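Local coordinates for protein PHOX (Pseudomonas fluorescens, PDB 4AMF) that probably acts as an alkaline phosphatase, hydrolysing phosphate monoesters at an iron-calcium cofactor held within a beta-propeller, at residues Val58-Asn63 against Ile83-Thr88; Gly291-Lys296 against Ala376-Arg381; Ile487-Asp492 against Asn504-Cys509. One frame throughout, in Å; residues are numbered along the deposited sequence.

Contact 1. Residues Val58-Asn63 against Ile83-Thr88; sequences VQFGDN and INNEYT. With FEO (mu-oxo-diiron), chain I; ACP (phosphomethylphosphonic acid adenylate ester), chain C.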
loop_
_atom_site.group_PDB
_atom_site.type_symbol
_atom_site.label_atom_id
_atom_site.label_comp_id
_atom_site.label_asym_id
_atom_site.label_seq_id
_atom_site.Cartn_x
_atom_site.Cartn_y
_atom_site.Cartn_z
ATOM N N VAL A 58 -10.141 9.846 -17.487
ATOM C CA VAL A 58 -11.479 10.089 -16.945
ATOM C C VAL A 58 -12.214 8.786 -16.630
ATOM O O VAL A 58 -13.447 8.774 -16.384
ATOM C CB VAL A 58 -12.306 11.056 -17.812
ATOM C CG1 VAL A 58 -11.660 12.419 -17.840
ATOM C CG2 VAL A 58 -12.559 10.528 -19.216
ATOM N N GLN A 59 -11.446 7.696 -16.526
ATOM C CA GLN A 59 -11.972 6.396 -16.179
ATOM C C GLN A 59 -11.268 5.873 -14.935
ATOM O O GLN A 59 -10.110 6.245 -14.665
ATOM C CB GLN A 59 -11.764 5.418 -17.336
ATOM C CG GLN A 59 -12.607 5.649 -18.567
ATOM C CD GLN A 59 -12.096 4.974 -19.802
ATOM O OE1 GLN A 59 -10.891 4.655 -19.957
ATOM N NE2 GLN A 59 -12.980 4.828 -20.777
ATOM N N PHE A 60 -11.939 4.974 -14.211
ATOM C CA PHE A 60 -11.353 4.339 -13.052
ATOM C C PHE A 60 -10.025 3.700 -13.491
ATOM O O PHE A 60 -9.943 3.061 -14.538
ATOM C CB PHE A 60 -12.336 3.323 -12.484
ATOM C CG PHE A 60 -11.959 2.807 -11.127
ATOM C CD1 PHE A 60 -12.140 3.589 -10.001
ATOM C CD2 PHE A 60 -11.541 1.508 -10.956
ATOM C CE1 PHE A 60 -11.779 3.108 -8.737
ATOM C CE2 PHE A 60 -11.254 1.005 -9.688
ATOM C CZ PHE A 60 -11.381 1.810 -8.581
ATOM N N GLY A 61 -8.984 3.919 -12.711
ATOM C CA GLY A 61 -7.645 3.449 -13.034
ATOM C C GLY A 61 -7.506 1.948 -12.921
ATOM O O GLY A 61 -8.458 1.228 -12.583
ATOM N N ASP A 62 -6.312 1.465 -13.270
ATOM C CA ASP A 62 -6.048 0.041 -13.271
ATOM C C ASP A 62 -5.493 -0.433 -11.932
ATOM O O ASP A 62 -5.127 0.370 -11.070
ATOM C CB ASP A 62 -5.086 -0.253 -14.418
ATOM C CG ASP A 62 -5.174 -1.638 -15.007
ATOM O OD1 ASP A 62 -5.940 -2.461 -14.465
ATOM O OD2 ASP A 62 -4.414 -1.916 -15.994
ATOM N N ASN A 63 -5.454 -1.741 -11.741
ATOM C CA ASN A 63 -4.859 -2.343 -10.563
ATOM C C ASN A 63 -5.128 -1.572 -9.286
ATOM O O ASN A 63 -4.200 -1.150 -8.572
ATOM C CB ASN A 63 -3.381 -2.608 -10.816
ATOM C CG ASN A 63 -3.138 -3.672 -11.855
ATOM O OD1 ASN A 63 -4.017 -4.449 -12.198
ATOM N ND2 ASN A 63 -1.920 -3.783 -12.309
ATOM N N ILE A 83 -9.362 5.659 -3.895
ATOM C CA ILE A 83 -8.870 4.345 -4.243
ATOM C C ILE A 83 -7.612 4.482 -5.097
ATOM O O ILE A 83 -7.626 5.122 -6.154
ATOM C CB ILE A 83 -9.954 3.576 -5.031
ATOM C CG1 ILE A 83 -11.247 3.400 -4.202
ATOM C CG2 ILE A 83 -9.400 2.202 -5.456
ATOM C CD1 ILE A 83 -12.416 3.200 -5.019
ATOM N N ASN A 84 -6.524 3.885 -4.655
ATOM C CA ASN A 84 -5.267 3.916 -5.389
ATOM C C ASN A 84 -5.320 3.036 -6.621
ATOM O O ASN A 84 -5.958 1.996 -6.601
ATOM C CB ASN A 84 -4.118 3.431 -4.561
ATOM C CG ASN A 84 -3.780 4.356 -3.431
ATOM O OD1 ASN A 84 -4.221 5.514 -3.371
ATOM N ND2 ASN A 84 -2.907 3.900 -2.598
ATOM N N ASN A 85 -4.565 3.400 -7.639
ATOM C CA ASN A 85 -4.428 2.644 -8.891
ATOM C C ASN A 85 -2.901 2.498 -9.049
ATOM O O ASN A 85 -2.215 3.436 -9.336
ATOM C CB ASN A 85 -5.074 3.379 -10.044
ATOM C CG ASN A 85 -6.539 3.565 -9.794
ATOM O OD1 ASN A 85 -7.033 4.698 -9.714
ATOM N ND2 ASN A 85 -7.249 2.471 -9.813
ATOM N N GLU A 86 -2.385 1.317 -8.757
ATOM C CA GLU A 86 -0.931 1.131 -8.601
ATOM C C GLU A 86 -0.131 1.015 -9.863
ATOM O O GLU A 86 0.956 1.599 -9.958
ATOM C CB GLU A 86 -0.685 -0.090 -7.674
ATOM C CG GLU A 86 0.791 -0.181 -7.244
ATOM C CD GLU A 86 1.192 -1.402 -6.468
ATOM O OE1 GLU A 86 0.709 -2.504 -6.796
ATOM O OE2 GLU A 86 1.900 -1.225 -5.454
ATOM N N TYR A 87 -0.600 0.218 -10.835
ATOM C CA TYR A 87 0.152 -0.007 -12.047
ATOM C C TYR A 87 -0.773 -0.520 -13.132
ATOM O O TYR A 87 -1.990 -0.519 -12.931
ATOM C CB TYR A 87 1.400 -0.891 -11.817
ATOM C CG TYR A 87 1.171 -2.336 -11.429
ATOM C CD1 TYR A 87 0.760 -2.672 -10.156
ATOM C CD2 TYR A 87 1.385 -3.370 -12.340
ATOM C CE1 TYR A 87 0.624 -4.006 -9.765
ATOM C CE2 TYR A 87 1.283 -4.703 -11.953
ATOM C CZ TYR A 87 0.802 -5.013 -10.694
ATOM O OH TYR A 87 0.730 -6.316 -10.260
ATOM N N THR A 88 -0.242 -0.982 -14.245
ATOM C CA THR A 88 -1.094 -1.474 -15.308
ATOM C C THR A 88 -0.548 -2.750 -15.881
ATOM O O THR A 88 0.600 -3.126 -15.647
ATOM C CB THR A 88 -1.332 -0.378 -16.340
ATOM O OG1 THR A 88 -2.328 -0.827 -17.286
ATOM C CG2 THR A 88 -0.050 0.041 -17.073
HETATM FE FE1 FEO I . 2.489 -2.290 -3.843
HETATM FE FE2 FEO I . 4.456 -3.668 -1.471
HETATM O O FEO I . 2.703 -3.429 -2.299
HETATM P PG ACP C . 4.011 -5.110 -4.276
HETATM O O1G ACP C . 2.712 -5.934 -3.876
HETATM O O2G ACP C . 3.535 -3.721 -5.014
HETATM O O3G ACP C . 4.942 -4.890 -3.040
HETATM P PB ACP C . 4.899 -7.774 -5.050
HETATM O O1B ACP C . 4.944 -8.049 -3.600
HETATM O O2B ACP C . 3.766 -8.351 -5.929
HETATM C C3B ACP C . 5.025 -6.056 -5.381
HETATM P PA ACP C . 6.804 -9.203 -6.737
HETATM O O1A ACP C . 6.453 -8.514 -7.998
HETATM O O2A ACP C . 6.591 -10.673 -6.561
HETATM O O3A ACP C . 6.247 -8.443 -5.496
HETATM O "O5'" ACP C . 8.434 -9.062 -6.497
HETATM C "C5'" ACP C . 9.029 -9.337 -5.219
HETATM C "C4'" ACP C . 9.841 -8.162 -4.739
HETATM O "O4'" ACP C . 11.014 -8.034 -5.568
HETATM C "C3'" ACP C . 9.192 -6.781 -4.718
HETATM O "O3'" ACP C . 9.641 -6.051 -3.574
HETATM C "C2'" ACP C . 9.639 -6.177 -6.049
HETATM O "O2'" ACP C . 9.632 -4.757 -5.989
HETATM C "C1'" ACP C . 11.046 -6.766 -6.201
HETATM N N9 ACP C . 11.493 -6.957 -7.576
HETATM C C8 ACP C . 10.738 -7.329 -8.659
HETATM N N7 ACP C . 11.417 -7.433 -9.775
HETATM C C5 ACP C . 12.712 -7.101 -9.404
HETATM C C6 ACP C . 13.906 -6.956 -10.143
HETATM N N6 ACP C . 13.976 -7.060 -11.473
HETATM N N1 ACP C . 15.023 -6.601 -9.465
HETATM C C2 ACP C . 14.937 -6.386 -8.147
HETATM N N3 ACP C . 13.862 -6.468 -7.355
HETATM C C4 ACP C . 12.778 -6.824 -8.048
HETATM O O HOH W 1 0.476 -3.486 -3.812
#
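Thr88 hands its hydroxyl proton to Asp62, OG1 lying 2.7 Å from OD2 and on the anti lone pair of that oxygen. Threonine suits the place because a short branch can present a hydroxyl donor here; with OG1 trans to the backbone N (chi1 -172°) it reaches the carboxylate, and the side chains of Asp62 and Thr88 cross at about a right angle. The other carboxylate oxygen, OD1, takes the N-H of Asn63 from above its plane, so the aspartate bonds through both oxygens and its rotation is restrained. A nearly straight bond runs from Glu86 N to Asn63 O at 3.1 Å, and Asn85 ND2 reaches Asp62 O at 3.2 Å from above the carbonyl plane; OD1 of the same amide is bonded to Ser116. These bonds tie the loop before strand 64-72 to the end of strand 78-85, within a propeller blade, where the chain passes into the active site. There Glu86 OE2 binds one iron of the mu-oxo-diiron group at 2.0 Å, an iron to which Glu190 and Cys175 also bind. Next door, the amide of Asn63 lies over the Tyr87 ring, ND2 3.2 Å above its centre with the planes 62° apart, and Asn63 OD1 is bonded to Asn89. Gly61 leaves room for the Asn85 amide, since a CB would collide with it. Farthest from the iron, Phe60 CZ packs against Ile83 CG2 at 3.7 Å.

Contact 2. Residues Gly291-Lys296 against Ala376-Arg381; sequences GEFIYK and ATRMDR. With ACP (phosphomethylphosphonic acid adenylate ester), chain C.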
loop_
_atom_site.group_PDB
_atom_site.type_symbol
_atom_site.label_atom_id
_atom_site.label_comp_id
_atom_site.label_asym_id
_atom_site.label_seq_id
_atom_site.Cartn_x
_atom_site.Cartn_y
_atom_site.Cartn_z
ATOM N N GLY A 291 15.099 -6.150 2.871
ATOM C CA GLY A 291 16.156 -5.614 3.698
ATOM C C GLY A 291 16.096 -4.115 3.959
ATOM O O GLY A 291 17.074 -3.539 4.457
ATOM N N GLU A 292 14.945 -3.484 3.698
ATOM C CA GLU A 292 14.739 -2.067 4.007
ATOM C C GLU A 292 14.001 -1.901 5.358
ATOM O O GLU A 292 13.858 -2.868 6.125
ATOM C CB GLU A 292 14.101 -1.327 2.812
ATOM C CG GLU A 292 15.065 -1.186 1.648
ATOM C CD GLU A 292 16.287 -0.297 1.817
ATOM O OE1 GLU A 292 16.395 0.453 2.823
ATOM O OE2 GLU A 292 17.154 -0.355 0.913
ATOM N N PHE A 293 13.619 -0.671 5.717
ATOM C CA PHE A 293 13.215 -0.320 7.064
ATOM C C PHE A 293 11.773 0.093 7.321
ATOM O O PHE A 293 10.991 0.219 6.397
ATOM C CB PHE A 293 14.164 0.771 7.565
ATOM C CG PHE A 293 15.631 0.549 7.278
ATOM C CD1 PHE A 293 16.276 -0.597 7.716
ATOM C CD2 PHE A 293 16.379 1.517 6.651
ATOM C CE1 PHE A 293 17.647 -0.790 7.466
ATOM C CE2 PHE A 293 17.753 1.336 6.417
ATOM C CZ PHE A 293 18.376 0.190 6.840
ATOM N N ILE A 294 11.472 0.305 8.582
ATOM C CA ILE A 294 10.180 0.764 9.074
ATOM C C ILE A 294 10.437 2.138 9.658
ATOM O O ILE A 294 11.379 2.303 10.449
ATOM C CB ILE A 294 9.539 -0.175 10.086
ATOM C CG1 ILE A 294 9.194 -1.534 9.430
ATOM C CG2 ILE A 294 8.290 0.475 10.710
ATOM C CD1 ILE A 294 8.797 -2.695 10.423
ATOM N N TYR A 295 9.613 3.108 9.275
ATOM C CA TYR A 295 9.783 4.491 9.672
ATOM C C TYR A 295 8.594 5.001 10.454
ATOM O O TYR A 295 7.535 4.412 10.458
ATOM C CB TYR A 295 9.969 5.366 8.444
ATOM C CG TYR A 295 11.217 5.044 7.646
ATOM C CD1 TYR A 295 11.256 3.948 6.789
ATOM C CD2 TYR A 295 12.310 5.889 7.660
ATOM C CE1 TYR A 295 12.374 3.690 5.993
ATOM C CE2 TYR A 295 13.435 5.634 6.878
ATOM C CZ TYR A 295 13.486 4.508 6.082
ATOM O OH TYR A 295 14.598 4.296 5.322
ATOM N N LYS A 296 8.789 6.115 11.142
ATOM C CA LYS A 296 7.753 6.755 11.976
ATOM C C LYS A 296 7.927 8.270 11.901
ATOM O O LYS A 296 9.016 8.761 12.108
ATOM C CB LYS A 296 7.843 6.277 13.434
ATOM C CG LYS A 296 6.905 6.924 14.423
ATOM C CD LYS A 296 7.367 6.526 15.817
ATOM C CE LYS A 296 6.476 7.035 16.909
ATOM N NZ LYS A 296 7.070 6.741 18.238
ATOM N N ALA A 376 19.498 1.233 11.463
ATOM C CA ALA A 376 18.137 0.679 11.436
ATOM C C ALA A 376 18.242 -0.827 11.141
ATOM O O ALA A 376 19.193 -1.262 10.485
ATOM C CB ALA A 376 17.342 1.332 10.334
ATOM N N THR A 377 17.264 -1.598 11.592
ATOM C CA THR A 377 17.235 -3.033 11.325
ATOM C C THR A 377 16.677 -3.294 9.927
ATOM O O THR A 377 15.529 -2.945 9.660
ATOM C CB THR A 377 16.408 -3.758 12.355
ATOM O OG1 THR A 377 16.920 -3.487 13.661
ATOM C CG2 THR A 377 16.377 -5.262 12.130
ATOM N N ARG A 378 17.398 -4.070 9.129
ATOM C CA ARG A 378 16.950 -4.471 7.780
ATOM C C ARG A 378 15.836 -5.498 7.972
ATOM O O ARG A 378 16.015 -6.465 8.711
ATOM C CB ARG A 378 18.115 -5.025 6.982
ATOM C CG ARG A 378 19.247 -4.034 6.749
ATOM C CD ARG A 378 20.314 -4.614 5.855
ATOM N NE ARG A 378 19.850 -4.689 4.472
ATOM C CZ ARG A 378 20.550 -5.160 3.450
ATOM N NH1 ARG A 378 21.769 -5.659 3.642
ATOM N NH2 ARG A 378 20.036 -5.152 2.230
ATOM N N MET A 379 14.667 -5.279 7.315
ATOM C CA MET A 379 13.473 -6.066 7.534
ATOM C C MET A 379 13.047 -6.858 6.326
ATOM O O MET A 379 13.400 -6.553 5.185
ATOM C CB MET A 379 12.289 -5.146 7.930
ATOM C CG MET A 379 12.559 -4.231 9.121
ATOM S SD MET A 379 12.894 -5.172 10.631
ATOM C CE MET A 379 11.245 -5.765 10.961
ATOM N N ASP A 380 12.234 -7.905 6.607
ATOM C CA ASP A 380 11.668 -8.739 5.542
ATOM C C ASP A 380 10.482 -8.078 4.854
ATOM O O ASP A 380 9.341 -8.510 5.011
ATOM C CB ASP A 380 11.236 -10.113 6.091
ATOM C CG ASP A 380 12.355 -11.042 6.495
ATOM O OD1 ASP A 380 13.524 -10.709 6.233
ATOM O OD2 ASP A 380 12.053 -12.125 7.049
ATOM N N ARG A 381 10.744 -7.042 4.062
ATOM C CA ARG A 381 9.711 -6.391 3.257
ATOM C C ARG A 381 8.479 -5.906 4.000
ATOM O O ARG A 381 7.400 -6.502 3.924
ATOM C CB ARG A 381 9.285 -7.301 2.111
ATOM C CG ARG A 381 10.356 -7.490 1.061
ATOM C CD ARG A 381 9.780 -8.219 -0.106
ATOM N NE ARG A 381 8.732 -7.401 -0.722
ATOM C CZ ARG A 381 7.788 -7.849 -1.544
ATOM N NH1 ARG A 381 7.768 -9.126 -1.918
ATOM N NH2 ARG A 381 6.870 -7.021 -2.021
HETATM P PG ACP C . 4.011 -5.110 -4.276
HETATM O O1G ACP C . 2.712 -5.934 -3.876
HETATM O O2G ACP C . 3.535 -3.721 -5.014
HETATM O O3G ACP C . 4.942 -4.890 -3.040
HETATM P PB ACP C . 4.899 -7.774 -5.050
HETATM O O1B ACP C . 4.944 -8.049 -3.600
HETATM O O2B ACP C . 3.766 -8.351 -5.929
HETATM C C3B ACP C . 5.025 -6.056 -5.381
HETATM P PA ACP C . 6.804 -9.203 -6.737
HETATM O O1A ACP C . 6.453 -8.514 -7.998
HETATM O O2A ACP C . 6.591 -10.673 -6.561
HETATM O O3A ACP C . 6.247 -8.443 -5.496
HETATM O "O5'" ACP C . 8.434 -9.062 -6.497
HETATM C "C5'" ACP C . 9.029 -9.337 -5.219
HETATM C "C4'" ACP C . 9.841 -8.162 -4.739
HETATM O "O4'" ACP C . 11.014 -8.034 -5.568
HETATM C "C3'" ACP C . 9.192 -6.781 -4.718
HETATM O "O3'" ACP C . 9.641 -6.051 -3.574
HETATM C "C2'" ACP C . 9.639 -6.177 -6.049
HETATM O "O2'" ACP C . 9.632 -4.757 -5.989
HETATM C "C1'" ACP C . 11.046 -6.766 -6.201
HETATM N N9 ACP C . 11.493 -6.957 -7.576
HETATM C C8 ACP C . 10.738 -7.329 -8.659
HETATM N N7 ACP C . 11.417 -7.433 -9.775
HETATM C C5 ACP C . 12.712 -7.101 -9.404
HETATM C C6 ACP C . 13.906 -6.956 -10.143
HETATM N N6 ACP C . 13.976 -7.060 -11.473
HETATM N N1 ACP C . 15.023 -6.601 -9.465
HETATM C C2 ACP C . 14.937 -6.386 -8.147
HETATM N N3 ACP C . 13.862 -6.468 -7.355
HETATM C C4 ACP C . 12.778 -6.824 -8.048
HETATM O O HOH W 2 18.035 -3.531 1.229
HETATM O O HOH W 3 13.618 -0.936 10.447
#
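Gly291 and Glu292 meet Met379 through two backbone hydrogen bonds, Gly291 N to Met379 O at 2.9 Å and Met379 N to Glu292 O at 2.8 Å, while the touching parts of the two segments run 113° apart. The corner at Gly291 has a positive phi of 78°, which glycine adopts readily, and a CB there would run into the Arg378 guanidinium. Arg378 bends at chi3 and thereby brings NE to Gly291 O, 3.0 Å away and in the plane of the guanidinium. Its NH2 donates to a water that makes a weak bond to Glu292 OE2, a carboxylate oxygen salt-bridged to Arg211. Ala376 meets Phe293 squarely: CB sits 3.4 Å from the ring centroid and 11° off the normal, a CH-pi contact close enough that a small methyl group suits it. Around the rim of the ring, in its plane, lie Thr377 O, 3.1 Å from CD1, and the backbone N of Arg378. Ile294 CD1 and Met379 CE make a looser apolar contact at 4.0 Å, the flexible thioether folding at chi2 and chi3; the two side chains cross at about a right angle. A second water joins Ile294 N to Thr377 O. The contact thus fastens the start of strand 292-299 to the chain entering strand 382-387, two strands that are not neighbours in their sheet. Just before strand 382-387, Arg381 NH2 gives ACP O1B a nearly straight bond of 2.7 Å, and Arg381 NE is salt-bridged to Asp288. Such a cation facing the phosphate chain would be expected to offset negative charge on the substrate analogue, while Asp288 probably steadies the guanidinium.

Contact 3. Residues Ile487-Asp492 against Asn504-Cys509; sequences ILTDGD and NNQMLC. With CA (calcium ion), chain G; CA (calcium ion), chain H; ACP (phosphomethylphosphonic acid adenylate ester), chain C; EDO (1,2-ethanediol), chain Q.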
loop_
_atom_site.group_PDB
_atom_site.type_symbol
_atom_site.label_atom_id
_atom_site.label_comp_id
_atom_site.label_asym_id
_atom_site.label_seq_id
_atom_site.Cartn_x
_atom_site.Cartn_y
_atom_site.Cartn_z
ATOM N N ILE A 487 -6.655 -9.629 7.228
ATOM C CA ILE A 487 -5.350 -9.899 6.637
ATOM C C ILE A 487 -5.585 -10.215 5.170
ATOM O O ILE A 487 -6.305 -11.150 4.861
ATOM C CB ILE A 487 -4.650 -11.087 7.338
ATOM C CG1 ILE A 487 -4.432 -10.789 8.816
ATOM C CG2 ILE A 487 -3.293 -11.439 6.639
ATOM C CD1 ILE A 487 -4.188 -12.050 9.625
ATOM N N LEU A 488 -4.911 -9.486 4.268
ATOM C CA LEU A 488 -5.102 -9.644 2.839
ATOM C C LEU A 488 -3.791 -10.157 2.256
ATOM O O LEU A 488 -2.725 -9.728 2.691
ATOM C CB LEU A 488 -5.502 -8.297 2.233
ATOM C CG LEU A 488 -6.917 -7.761 2.578
ATOM C CD1 LEU A 488 -7.014 -7.325 3.991
ATOM C CD2 LEU A 488 -7.251 -6.559 1.641
ATOM N N THR A 489 -3.844 -11.133 1.316
ATOM C CA THR A 489 -2.620 -11.725 0.797
ATOM C C THR A 489 -2.297 -11.371 -0.647
ATOM O O THR A 489 -3.174 -11.183 -1.505
ATOM C CB THR A 489 -2.601 -13.254 1.040
ATOM O OG1 THR A 489 -3.348 -13.935 0.015
ATOM C CG2 THR A 489 -3.153 -13.644 2.420
ATOM N N ASP A 490 -0.995 -11.362 -0.909
ATOM C CA ASP A 490 -0.378 -11.146 -2.191
ATOM C C ASP A 490 0.781 -12.096 -2.314
ATOM O O ASP A 490 1.942 -11.693 -2.347
ATOM C CB ASP A 490 0.099 -9.689 -2.336
ATOM C CG ASP A 490 0.883 -9.443 -3.619
ATOM O OD1 ASP A 490 0.650 -10.186 -4.616
ATOM O OD2 ASP A 490 1.732 -8.520 -3.633
ATOM N N GLY A 491 0.456 -13.380 -2.319
ATOM C CA GLY A 491 1.439 -14.429 -2.421
ATOM C C GLY A 491 1.350 -15.267 -3.660
ATOM O O GLY A 491 0.598 -14.993 -4.602
ATOM N N ASP A 492 2.197 -16.268 -3.664
ATOM C CA ASP A 492 2.267 -17.250 -4.731
ATOM C C ASP A 492 0.924 -17.958 -4.730
ATOM O O ASP A 492 0.510 -18.448 -3.677
ATOM C CB ASP A 492 3.386 -18.232 -4.440
ATOM C CG ASP A 492 3.590 -19.172 -5.591
ATOM O OD1 ASP A 492 2.662 -19.962 -5.881
ATOM O OD2 ASP A 492 4.655 -19.123 -6.188
ATOM N N ASN A 504 -5.684 -19.693 -4.303
ATOM C CA ASN A 504 -5.592 -18.324 -4.802
ATOM C C ASN A 504 -5.375 -17.355 -3.647
ATOM O O ASN A 504 -5.588 -17.695 -2.492
ATOM C CB ASN A 504 -6.907 -17.939 -5.501
ATOM C CG ASN A 504 -7.112 -18.641 -6.801
ATOM O OD1 ASN A 504 -6.241 -19.323 -7.310
ATOM N ND2 ASN A 504 -8.287 -18.501 -7.340
ATOM N N ASN A 505 -5.087 -16.117 -3.971
ATOM C CA ASN A 505 -4.964 -15.119 -2.923
ATOM C C ASN A 505 -6.279 -14.921 -2.191
ATOM O O ASN A 505 -7.376 -15.194 -2.700
ATOM C CB ASN A 505 -4.384 -13.825 -3.431
ATOM C CG ASN A 505 -2.886 -13.921 -3.481
ATOM O OD1 ASN A 505 -2.245 -14.258 -2.459
ATOM N ND2 ASN A 505 -2.266 -13.672 -4.612
ATOM N N GLN A 506 -6.163 -14.421 -0.983
ATOM C CA GLN A 506 -7.261 -14.460 -0.067
ATOM C C GLN A 506 -7.261 -13.410 1.010
ATOM O O GLN A 506 -6.345 -12.623 1.109
ATOM C CB GLN A 506 -7.199 -15.841 0.589
ATOM C CG GLN A 506 -5.905 -16.092 1.323
ATOM C CD GLN A 506 -5.679 -17.537 1.665
ATOM O OE1 GLN A 506 -5.907 -17.940 2.788
ATOM N NE2 GLN A 506 -5.070 -18.299 0.782
ATOM N N MET A 507 -8.331 -13.425 1.817
ATOM C CA MET A 507 -8.476 -12.521 2.947
ATOM C C MET A 507 -8.862 -13.370 4.141
ATOM O O MET A 507 -9.717 -14.268 4.043
ATOM C CB MET A 507 -9.521 -11.433 2.687
ATOM C CG MET A 507 -9.671 -10.447 3.844
ATOM S SD MET A 507 -10.493 -8.910 3.372
ATOM C CE MET A 507 -12.179 -9.466 3.161
ATOM N N LEU A 508 -8.220 -13.104 5.260
ATOM C CA LEU A 508 -8.484 -13.799 6.513
ATOM C C LEU A 508 -8.814 -12.779 7.593
ATOM O O LEU A 508 -8.651 -11.574 7.390
ATOM C CB LEU A 508 -7.249 -14.608 6.917
ATOM C CG LEU A 508 -6.712 -15.563 5.840
ATOM C CD1 LEU A 508 -5.546 -14.943 5.142
ATOM C CD2 LEU A 508 -6.267 -16.893 6.413
ATOM N N CYS A 509 -9.407 -13.268 8.667
ATOM C CA CYS A 509 -9.792 -12.462 9.824
ATOM C C CYS A 509 -9.162 -13.040 11.079
ATOM O O CYS A 509 -9.173 -14.257 11.264
ATOM C CB CYS A 509 -11.309 -12.405 9.957
ATOM S SG CYS A 509 -11.886 -11.092 11.049
HETATM CA CA CA G . 3.118 -7.412 -2.023
HETATM CA CA CA H . 1.624 -7.146 -5.535
HETATM P PG ACP C . 4.011 -5.110 -4.276
HETATM O O1G ACP C . 2.712 -5.934 -3.876
HETATM O O2G ACP C . 3.535 -3.721 -5.014
HETATM O O3G ACP C . 4.942 -4.890 -3.040
HETATM P PB ACP C . 4.899 -7.774 -5.050
HETATM O O1B ACP C . 4.944 -8.049 -3.600
HETATM O O2B ACP C . 3.766 -8.351 -5.929
HETATM C C3B ACP C . 5.025 -6.056 -5.381
HETATM P PA ACP C . 6.804 -9.203 -6.737
HETATM O O1A ACP C . 6.453 -8.514 -7.998
HETATM O O2A ACP C . 6.591 -10.673 -6.561
HETATM O O3A ACP C . 6.247 -8.443 -5.496
HETATM O "O5'" ACP C . 8.434 -9.062 -6.497
HETATM C "C5'" ACP C . 9.029 -9.337 -5.219
HETATM C "C4'" ACP C . 9.841 -8.162 -4.739
HETATM O "O4'" ACP C . 11.014 -8.034 -5.568
HETATM C "C3'" ACP C . 9.192 -6.781 -4.718
HETATM O "O3'" ACP C . 9.641 -6.051 -3.574
HETATM C "C2'" ACP C . 9.639 -6.177 -6.049
HETATM O "O2'" ACP C . 9.632 -4.757 -5.989
HETATM C "C1'" ACP C . 11.046 -6.766 -6.201
HETATM N N9 ACP C . 11.493 -6.957 -7.576
HETATM C C8 ACP C . 10.738 -7.329 -8.659
HETATM N N7 ACP C . 11.417 -7.433 -9.775
HETATM C C5 ACP C . 12.712 -7.101 -9.404
HETATM C C6 ACP C . 13.906 -6.956 -10.143
HETATM N N6 ACP C . 13.976 -7.060 -11.473
HETATM N N1 ACP C . 15.023 -6.601 -9.465
HETATM C C2 ACP C . 14.937 -6.386 -8.147
HETATM N N3 ACP C . 13.862 -6.468 -7.355
HETATM C C4 ACP C . 12.778 -6.824 -8.048
HETATM C C1 EDO Q . -3.320 -17.886 -10.218
HETATM O O1 EDO Q . -4.306 -17.890 -9.176
HETATM C C2 EDO Q . -2.561 -19.204 -10.359
HETATM O O HOH W 4 3.466 -9.511 -1.134
HETATM O O HOH W 5 2.096 -7.094 -7.996
HETATM O O HOH W 6 0.604 -5.017 -6.099
#
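Thr489 and Asn505 cross at a slant, the threonine hydroxyl pointing at the amide oxygen. Thr489 places OG1 between its own N and carbonyl carbon (chi1 82°), where it gives a proton to Asn505 OD1 at 2.7 Å and accepts the N-H of Gln506, N to OG1 3.0 Å. A hydroxyl suits this spot because it can donate and accept at once. Asn505 OD1 is gripped a second time by Gly491 N at 2.8 Å, and its ND2 turns back to Gly491 O, so both ends of one amide hold the backbone of the glycine; ND2 also bonds to Cys527 O. An alanine in place of Asn505 would probably leave the Thr489 hydroxyl and the N-H of Gly491 without their acceptor and free the turn beyond Asp490 to shift. That turn matters, for Asp490 OD2 bridges two calcium ions at 2.4 Å each, one shared with Asp475 and Glu383, the other with Glu528; both also bind O1G of ACP, and each takes one further oxygen, O1B or O2B. Before Asp490 and after Asn505 the chain pairs as antiparallel strands: Ile487 and Leu508 form a hydrogen-bonded pair, Leu488 and Met507 a non-hydrogen-bonded one. Leu488 and Met507 run alongside each other in the same direction, Leu488 CG 3.8 Å from Met507 SD. On the other face Leu508 CD1 touches Thr489 CG2 at 3.9 Å. Strands 485-489 and 506-510 are the middle pair of a four-stranded propeller sheet, with 474-479 and 517-522 outside them; Leu488 and Met507 pack on strands 528-534 and 540-546 of the next sheet, while Leu508 faces Phe471 and strand 517-522.

From the N terminus, contact 1 closes first, joining residues 58-63 to 83-88 around the hairpin of strands 64-72 and 78-85. Contact 2 follows and encloses a longer excursion, from 291-296 to 376-381, with strands 318-325 and 336-343 and two helices inside it. Contact 3 comes last, tying 487-492 to 504-509 across a short loop without helix or strand. The three lie in series, none nested or crossing. They sit at three different sheets, and contacts 1 and 2 have centres 28 Å apart on opposite sides of the chain's centre. All converge on ACP, to which they bring an iron ligand, an arginine and a calcium ligand respectively.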